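Local coordinates for protein Sfrice_029225 (PDB 6I50) that probably acts as a secreted cytokine of the tumour necrosis factor family that binds receptors of the TNF receptor type, at residues G27-W40 / A136-Q149. Numbering follows the deposited sequence.
Sequences GLVRVSHDAPHDVW and AVRNTAGDRHSLMQ
In the TNF-family beta-sandwich of this chain, strand 28-31 pairs antiparallel with strand 144-147, and residues 34-37 then meet strand 136-139 of the other sheet. Backbone bonds set the register: Val29 N and O join Ser146 O and N, and Val31 N reaches Arg144 O at 3.1 Å. Asp143 and Arg144 both face Val31, a G1 beta bulge, and a type II turn follows from Ser32 to Ala35. Arg30 lies over His145: its CG sits 3.6 Å from the ring centroid, 28° off the normal, a CH-pi contact. CG anti to the backbone N (chi1 -157°) starts the side chain across that ring, and the bend at chi3 carries NH2 to a 2.7 Å salt bridge with Asp143 OD2, the guanidinium and carboxylate planes 64° apart.

Between the two sheets, where His37 is buried, His37 N bonds Val137 O, and His37 NE2 donates in its ring plane to Asn139 OD1 (2.9 Å), approaching from above the amide plane; Tyr78 OH also bonds that oxygen. Met148, bent at chi2 and chi3, brings CE to 3.5 Å from Trp40 CZ3 while its CG packs on Val29 CG2. Arg138 extends beside Pro36 and gives NE to Asp34 O at 2.9 Å; Asp34 O lies in the guanidinium plane, while NE stands above the plane of that carbonyl. Water 4 links NH2 to the same carbonyl, and NH1 bonds His90. A methionine in place of Arg138 would probably leave the Asp34 carbonyl without its direct side-chain donor and the turn less firmly tied to strand 136-139. The Val137 bond thus holds the His37 peptide, the Asn139 bond orients its ring, and water 6 joins His37 O to Trp40 NE1 and Val137 N.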
ATOM      1  N   GLY A  27       5.220  15.358  17.555  1.00 37.87           N
ATOM      2  CA  GLY A  27       4.854  13.968  17.787  1.00 33.01           C
ATOM      3  C   GLY A  27       5.996  12.975  17.623  1.00 30.29           C
ATOM      4  O   GLY A  27       5.774  11.787  17.362  1.00 27.37           O
ATOM      5  N   LEU A  28       7.223  13.461  17.791  1.00 29.88           N
ATOM      6  CA  LEU A  28       8.413  12.645  17.574  1.00 29.06           C
ATOM      7  C   LEU A  28       8.645  11.708  18.755  1.00 31.68           C
ATOM      8  O   LEU A  28       8.693  12.149  19.907  1.00 32.90           O
ATOM      9  CB  LEU A  28       9.631  13.547  17.359  1.00 35.21           C
ATOM     10  CG  LEU A  28      10.938  12.913  16.878  1.00 34.20           C
ATOM     11  CD1 LEU A  28      10.789  12.383  15.464  1.00 33.15           C
ATOM     12  CD2 LEU A  28      12.079  13.921  16.958  1.00 37.54           C
ATOM     13  N   VAL A  29       8.808  10.419  18.463  1.00 24.94           N
ATOM     14  CA  VAL A  29       9.005   9.391  19.477  1.00 26.89           C
ATOM     15  C   VAL A  29      10.250   8.588  19.130  1.00 26.70           C
ATOM     16  O   VAL A  29      10.412   8.143  17.988  1.00 23.98           O
ATOM     17  CB  VAL A  29       7.782   8.458  19.584  1.00 23.48           C
ATOM     18  CG1 VAL A  29       8.059   7.314  20.552  1.00 28.75           C
ATOM     19  CG2 VAL A  29       6.551   9.243  20.025  1.00 25.59           C
ATOM     20  N   ARG A  30      11.125   8.396  20.117  1.00 25.25           N
ATOM     21  CA  ARG A  30      12.262   7.493  19.987  1.00 28.96           C
ATOM     22  C   ARG A  30      11.829   6.098  20.412  1.00 31.20           C
ATOM     23  O   ARG A  30      11.264   5.920  21.495  1.00 36.61           O
ATOM     24  CB  ARG A  30      13.447   7.954  20.844  1.00 34.64           C
ATOM     25  CG  ARG A  30      14.801   7.427  20.373  1.00 39.38           C
ATOM     26  CD  ARG A  30      15.840   7.441  21.494  1.00 43.84           C
ATOM     27  NE  ARG A  30      16.856   8.476  21.302  1.00 53.90           N
ATOM     28  CZ  ARG A  30      17.996   8.302  20.637  1.00 54.65           C
ATOM     29  NH1 ARG A  30      18.860   9.304  20.517  1.00 52.88           N
ATOM     30  NH2 ARG A  30      18.277   7.130  20.093  1.00 54.76           N
ATOM     31  N   VAL A  31      12.086   5.114  19.557  1.00 24.31           N
ATOM     32  CA  VAL A  31      11.736   3.724  19.822  1.00 23.28           C
ATOM     33  C   VAL A  31      13.028   2.965  20.081  1.00 26.26           C
ATOM     34  O   VAL A  31      13.902   2.897  19.207  1.00 29.65           O
ATOM     35  CB  VAL A  31      10.950   3.104  18.656  1.00 25.98           C
ATOM     36  CG1 VAL A  31      10.711   1.618  18.907  1.00 35.49           C
ATOM     37  CG2 VAL A  31       9.631   3.837  18.461  1.00 26.37           C
ATOM     38  N   SER A  32      13.149   2.394  21.279  1.00 26.96           N
ATOM     39  CA  SER A  32      14.368   1.698  21.655  1.00 29.59           C
ATOM     40  C   SER A  32      14.492   0.375  20.906  1.00 29.54           C
ATOM     41  O   SER A  32      13.515  -0.176  20.392  1.00 28.30           O
ATOM     42  CB  SER A  32      14.396   1.452  23.161  1.00 38.04           C
ATOM     43  OG  SER A  32      14.275   2.673  23.867  1.00 42.33           O
ATOM     44  N   HIS A  33      15.723  -0.130  20.849  1.00 38.81           N
ATOM     45  CA  HIS A  33      15.990  -1.408  20.201  1.00 37.69           C
ATOM     46  C   HIS A  33      15.104  -2.500  20.784  1.00 38.14           C
ATOM     47  O   HIS A  33      15.033  -2.677  22.006  1.00 35.19           O
ATOM     48  CB  HIS A  33      17.465  -1.783  20.366  1.00 43.41           C
ATOM     49  CG  HIS A  33      17.851  -3.048  19.661  1.00 51.27           C
ATOM     50  ND1 HIS A  33      18.273  -4.176  20.332  1.00 52.08           N
ATOM     51  CD2 HIS A  33      17.870  -3.364  18.345  1.00 50.81           C
ATOM     52  CE1 HIS A  33      18.539  -5.132  19.459  1.00 54.43           C
ATOM     53  NE2 HIS A  33      18.304  -4.665  18.245  1.00 53.06           N
ATOM     54  N   ASP A  34      14.414  -3.215  19.895  1.00 31.55           N
ATOM     55  CA  ASP A  34      13.550  -4.351  20.199  1.00 36.58           C
ATOM     56  C   ASP A  34      12.288  -3.968  20.964  1.00 33.32           C
ATOM     57  O   ASP A  34      11.540  -4.860  21.391  1.00 30.64           O
ATOM     58  CB  ASP A  34      14.293  -5.447  20.968  1.00 36.12           C
ATOM     59  CG  ASP A  34      13.705  -6.817  20.717  1.00 45.55           C
ATOM     60  OD1 ASP A  34      13.581  -7.192  19.531  1.00 43.74           O
ATOM     61  OD2 ASP A  34      13.363  -7.509  21.696  1.00 39.25           O
ATOM     62  N   ALA A  35      12.017  -2.676  21.140  1.00 28.21           N
ATOM     63  CA  ALA A  35      10.724  -2.346  21.727  1.00 29.74           C
ATOM     64  C   ALA A  35       9.681  -2.166  20.628  1.00 23.64           C
ATOM     65  O   ALA A  35       9.992  -1.636  19.557  1.00 22.64           O
ATOM     66  CB  ALA A  35      10.811  -1.070  22.557  1.00 27.20           C
ATOM     67  N   PRO A  36       8.444  -2.597  20.849  1.00 22.97           N
ATOM     68  CA  PRO A  36       7.399  -2.353  19.854  1.00 20.36           C
ATOM     69  C   PRO A  36       6.935  -0.907  19.880  1.00 20.97           C
ATOM     70  O   PRO A  36       6.964  -0.238  20.915  1.00 21.11           O
ATOM     71  CB  PRO A  36       6.274  -3.298  20.288  1.00 23.13           C
ATOM     72  CG  PRO A  36       6.450  -3.427  21.763  1.00 27.56           C
ATOM     73  CD  PRO A  36       7.936  -3.317  22.031  1.00 28.51           C
ATOM     74  N   HIS A  37       6.517  -0.425  18.712  1.00 17.28           N
ATOM     75  CA  HIS A  37       5.801   0.841  18.656  1.00 16.60           C
ATOM     76  C   HIS A  37       4.548   0.733  19.517  1.00 22.75           C
ATOM     77  O   HIS A  37       3.783  -0.230  19.396  1.00 20.61           O
ATOM     78  CB  HIS A  37       5.441   1.180  17.206  1.00 16.36           C
ATOM     79  CG  HIS A  37       6.627   1.512  16.350  1.00 15.13           C
ATOM     80  ND1 HIS A  37       7.040   2.809  16.126  1.00 19.12           N
ATOM     81  CD2 HIS A  37       7.491   0.721  15.670  1.00 15.31           C
ATOM     82  CE1 HIS A  37       8.104   2.803  15.343  1.00 16.94           C
ATOM     83  NE2 HIS A  37       8.401   1.548  15.053  1.00 16.69           N
ATOM     84  N   ASP A  38       4.352   1.697  20.425  1.00 18.37           N
ATOM     85  CA  ASP A  38       3.253   1.548  21.374  1.00 19.72           C
ATOM     86  C   ASP A  38       2.455   2.833  21.572  1.00 20.48           C
ATOM     87  O   ASP A  38       1.680   2.925  22.532  1.00 32.40           O
ATOM     88  CB  ASP A  38       3.766   1.038  22.728  1.00 25.92           C
ATOM     89  CG  ASP A  38       4.783   1.968  23.369  1.00 28.59           C
ATOM     90  OD1 ASP A  38       5.074   3.044  22.805  1.00 32.50           O
ATOM     91  OD2 ASP A  38       5.295   1.614  24.453  1.00 38.07           O
ATOM     92  N   VAL A  39       2.615   3.819  20.694  1.00 19.61           N
ATOM     93  CA  VAL A  39       1.860   5.062  20.806  1.00 23.67           C
ATOM     94  C   VAL A  39       0.688   5.010  19.830  1.00 20.36           C
ATOM     95  O   VAL A  39       0.418   5.975  19.110  1.00 25.82           O
ATOM     96  CB  VAL A  39       2.769   6.281  20.555  1.00 26.98           C
ATOM     97  CG1 VAL A  39       2.120   7.563  21.051  1.00 38.02           C
ATOM     98  CG2 VAL A  39       4.114   6.078  21.241  1.00 33.46           C
ATOM     99  N   TRP A  40      -0.002   3.872  19.789  1.00 16.48           N
ATOM    100  CA  TRP A  40      -1.169   3.675  18.940  1.00 15.95           C
ATOM    101  C   TRP A  40      -2.443   4.041  19.689  1.00 17.51           C
ATOM    102  O   TRP A  40      -2.507   3.989  20.918  1.00 21.12           O
ATOM    103  CB  TRP A  40      -1.293   2.216  18.481  1.00 13.96           C
ATOM    104  CG  TRP A  40      -0.144   1.645  17.720  1.00 16.70           C
ATOM    105  CD1 TRP A  40       0.517   0.480  17.993  1.00 17.88           C
ATOM    106  CD2 TRP A  40       0.458   2.178  16.534  1.00 14.98           C
ATOM    107  NE1 TRP A  40       1.499   0.263  17.056  1.00 19.22           N
ATOM    108  CE2 TRP A  40       1.481   1.288  16.149  1.00 17.34           C
ATOM    109  CE3 TRP A  40       0.232   3.321  15.762  1.00 16.79           C
ATOM    110  CZ2 TRP A  40       2.280   1.509  15.029  1.00 20.25           C
ATOM    111  CZ3 TRP A  40       1.028   3.538  14.655  1.00 16.63           C
ATOM    112  CH2 TRP A  40       2.039   2.641  14.300  1.00 18.06           C
ATOM    113  N   ALA A 136       2.749  -6.849  16.590  1.00 13.06           N
ATOM    114  CA  ALA A 136       3.499  -5.666  16.986  1.00 11.15           C
ATOM    115  C   ALA A 136       4.406  -5.244  15.843  1.00 11.31           C
ATOM    116  O   ALA A 136       4.864  -6.078  15.059  1.00 10.34           O
ATOM    117  CB  ALA A 136       4.349  -5.920  18.237  1.00 11.86           C
ATOM    118  N   VAL A 137       4.662  -3.944  15.755  1.00  9.95           N
ATOM    119  CA  VAL A 137       5.617  -3.395  14.798  1.00 11.26           C
ATOM    120  C   VAL A 137       6.874  -3.015  15.564  1.00 12.50           C
ATOM    121  O   VAL A 137       6.808  -2.248  16.533  1.00 15.01           O
ATOM    122  CB  VAL A 137       5.045  -2.177  14.055  1.00 13.79           C
ATOM    123  CG1 VAL A 137       5.982  -1.768  12.928  1.00 15.86           C
ATOM    124  CG2 VAL A 137       3.661  -2.476  13.506  1.00 12.56           C
ATOM    125  N   ARG A 138       8.019  -3.538  15.134  1.00 12.65           N
ATOM    126  CA  ARG A 138       9.307  -3.165  15.702  1.00 11.81           C
ATOM    127  C   ARG A 138      10.206  -2.630  14.600  1.00 14.85           C
ATOM    128  O   ARG A 138      10.106  -3.043  13.445  1.00 11.14           O
ATOM    129  CB  ARG A 138      10.003  -4.354  16.383  1.00 12.71           C
ATOM    130  CG  ARG A 138       9.376  -4.774  17.699  1.00 13.11           C
ATOM    131  CD  ARG A 138      10.185  -5.871  18.385  1.00 14.21           C
ATOM    132  NE  ARG A 138       9.602  -6.194  19.684  1.00 14.69           N
ATOM    133  CZ  ARG A 138       8.552  -6.997  19.852  1.00 20.42           C
ATOM    134  NH1 ARG A 138       7.991  -7.582  18.805  1.00 15.65           N
ATOM    135  NH2 ARG A 138       8.068  -7.225  21.067  1.00 20.44           N
ATOM    136  N   ASN A 139      11.090  -1.706  14.958  1.00 12.62           N
ATOM    137  CA  ASN A 139      12.152  -1.348  14.033  1.00 12.85           C
ATOM    138  C   ASN A 139      13.187  -2.469  14.014  1.00 20.02           C
ATOM    139  O   ASN A 139      13.347  -3.210  14.990  1.00 17.62           O
ATOM    140  CB  ASN A 139      12.783  -0.013  14.434  1.00 16.90           C
ATOM    141  CG  ASN A 139      11.775   1.121  14.439  1.00 16.88           C
ATOM    142  OD1 ASN A 139      10.839   1.142  13.631  1.00 17.16           O
ATOM    143  ND2 ASN A 139      11.946   2.063  15.362  1.00 20.09           N
ATOM    144  N   THR A 140      13.863  -2.627  12.874  1.00 18.07           N
ATOM    145  CA  THR A 140      14.843  -3.700  12.765  1.00 20.81           C
ATOM    146  C   THR A 140      16.148  -3.377  13.474  1.00 26.85           C
ATOM    147  O   THR A 140      16.863  -4.300  13.877  1.00 33.36           O
ATOM    148  CB  THR A 140      15.140  -4.013  11.299  1.00 28.10           C
ATOM    149  OG1 THR A 140      15.899  -2.936  10.736  1.00 37.64           O
ATOM    150  CG2 THR A 140      13.849  -4.185  10.527  1.00 24.43           C
ATOM    151  N   ALA A 141      16.481  -2.100  13.628  1.00 31.72           N
ATOM    152  CA  ALA A 141      17.708  -1.686  14.288  1.00 38.23           C
ATOM    153  C   ALA A 141      17.377  -0.699  15.396  1.00 41.95           C
ATOM    154  O   ALA A 141      16.322  -0.058  15.401  1.00 45.02           O
ATOM    155  CB  ALA A 141      18.702  -1.059  13.305  1.00 42.34           C
ATOM    156  N   GLY A 142      18.308  -0.575  16.334  1.00 43.10           N
ATOM    157  CA  GLY A 142      18.029   0.164  17.544  1.00 45.04           C
ATOM    158  C   GLY A 142      17.890   1.655  17.309  1.00 38.72           C
ATOM    159  O   GLY A 142      18.552   2.248  16.458  1.00 44.88           O
ATOM    160  N   ASP A 143      16.987   2.254  18.083  1.00 39.04           N
ATOM    161  CA  ASP A 143      16.893   3.697  18.234  1.00 40.58           C
ATOM    162  C   ASP A 143      16.688   4.420  16.912  1.00 39.76           C
ATOM    163  O   ASP A 143      17.621   4.995  16.343  1.00 51.81           O
ATOM    164  CB  ASP A 143      18.132   4.213  18.953  1.00 49.00           C
ATOM    165  CG  ASP A 143      18.144   3.822  20.414  1.00 57.11           C
ATOM    166  OD1 ASP A 143      17.761   2.671  20.725  1.00 56.49           O
ATOM    167  OD2 ASP A 143      18.522   4.666  21.254  1.00 60.19           O
ATOM    168  N   ARG A 144      15.457   4.386  16.426  1.00 26.18           N
ATOM    169  CA  ARG A 144      15.012   5.220  15.327  1.00 21.15           C
ATOM    170  C   ARG A 144      13.899   6.116  15.847  1.00 21.68           C
ATOM    171  O   ARG A 144      13.164   5.745  16.772  1.00 22.03           O
ATOM    172  CB  ARG A 144      14.516   4.380  14.142  1.00 17.96           C
ATOM    173  CG  ARG A 144      15.563   3.437  13.570  1.00 22.33           C
ATOM    174  CD  ARG A 144      16.688   4.195  12.908  1.00 22.05           C
ATOM    175  NE  ARG A 144      17.483   3.346  12.018  1.00 24.39           N
ATOM    176  CZ  ARG A 144      18.594   2.708  12.374  1.00 26.70           C
ATOM    177  NH1 ARG A 144      19.250   1.971  11.485  1.00 33.36           N
ATOM    178  NH2 ARG A 144      19.059   2.807  13.615  1.00 26.17           N
ATOM    179  N   HIS A 145      13.794   7.305  15.268  1.00 18.25           N
ATOM    180  CA  HIS A 145      12.748   8.251  15.621  1.00 17.48           C
ATOM    181  C   HIS A 145      11.669   8.257  14.550  1.00 16.19           C
ATOM    182  O   HIS A 145      11.967   8.282  13.352  1.00 15.52           O
ATOM    183  CB  HIS A 145      13.315   9.660  15.787  1.00 18.90           C
ATOM    184  CG  HIS A 145      14.343   9.772  16.867  1.00 28.69           C
ATOM    185  ND1 HIS A 145      15.627   9.293  16.723  1.00 32.94           N
ATOM    186  CD2 HIS A 145      14.276  10.306  18.108  1.00 32.24           C
ATOM    187  CE1 HIS A 145      16.310   9.534  17.829  1.00 34.08           C
ATOM    188  NE2 HIS A 145      15.512  10.147  18.684  1.00 32.41           N
ATOM    189  N   SER A 146      10.415   8.241  14.990  1.00 14.59           N
ATOM    190  CA  SER A 146       9.272   8.279  14.090  1.00 16.78           C
ATOM    191  C   SER A 146       8.270   9.313  14.584  1.00 16.92           C
ATOM    192  O   SER A 146       8.233   9.658  15.768  1.00 17.69           O
ATOM    193  CB  SER A 146       8.600   6.903  13.969  1.00 19.79           C
ATOM    194  OG  SER A 146       8.390   6.324  15.244  1.00 27.93           O
ATOM    195  N   LEU A 147       7.455   9.815  13.655  1.00 14.71           N
ATOM    196  CA  LEU A 147       6.405  10.780  13.977  1.00 14.32           C
ATOM    197  C   LEU A 147       5.101  10.025  14.199  1.00 13.81           C
ATOM    198  O   LEU A 147       4.541   9.441  13.261  1.00 14.80           O
ATOM    199  CB  LEU A 147       6.255  11.818  12.869  1.00 13.65           C
ATOM    200  CG  LEU A 147       7.403  12.809  12.713  1.00 16.70           C
ATOM    201  CD1 LEU A 147       7.140  13.744  11.541  1.00 16.17           C
ATOM    202  CD2 LEU A 147       7.587  13.601  13.997  1.00 24.01           C
ATOM    203  N   MET A 148       4.613  10.038  15.435  1.00 13.45           N
ATOM    204  CA  MET A 148       3.401   9.300  15.783  1.00 17.03           C
ATOM    205  C   MET A 148       2.211  10.259  15.788  1.00 20.53           C
ATOM    206  O   MET A 148       1.664  10.645  16.822  1.00 19.46           O
ATOM    207  CB  MET A 148       3.575   8.589  17.121  1.00 21.19           C
ATOM    208  CG  MET A 148       4.826   7.722  17.186  1.00 34.23           C
ATOM    209  SD  MET A 148       4.954   6.656  15.739  1.00 50.93           S
ATOM    210  CE  MET A 148       3.413   5.807  15.883  1.00  9.78           C
ATOM    211  N   GLN A 149       1.828  10.647  14.578  1.00 16.22           N
ATOM    212  CA  GLN A 149       0.678  11.492  14.313  1.00 13.12           C
ATOM    213  C   GLN A 149      -0.291  10.707  13.439  1.00 12.50           C
ATOM    214  O   GLN A 149       0.142   9.853  12.658  1.00 13.13           O
ATOM    215  CB  GLN A 149       1.095  12.800  13.622  1.00 15.43           C
ATOM    216  CG  GLN A 149       2.083  13.636  14.446  1.00 19.13           C
ATOM    217  CD  GLN A 149       2.683  14.798  13.668  1.00 30.10           C
ATOM    218  OE1 GLN A 149       2.921  14.705  12.465  1.00 39.72           O
ATOM    219  NE2 GLN A 149       2.930  15.903  14.359  1.00 35.44           N
TER
HETATM  220  O   HOH W   1      19.525   6.966  17.946  1.00 43.88           O
HETATM  221  O   HOH W   2      13.776   1.232  17.317  1.00 34.30           O
HETATM  222  O   HOH W   3      11.871  -1.332  17.716  1.00 23.28           O
HETATM  223  O   HOH W   4       9.734  -6.340  23.410  1.00 26.92           O
HETATM  224  O   HOH W   5      15.014  -2.989  17.165  1.00 46.14           O
HETATM  225  O   HOH W   6       3.200  -2.125  17.706  1.00 13.17           O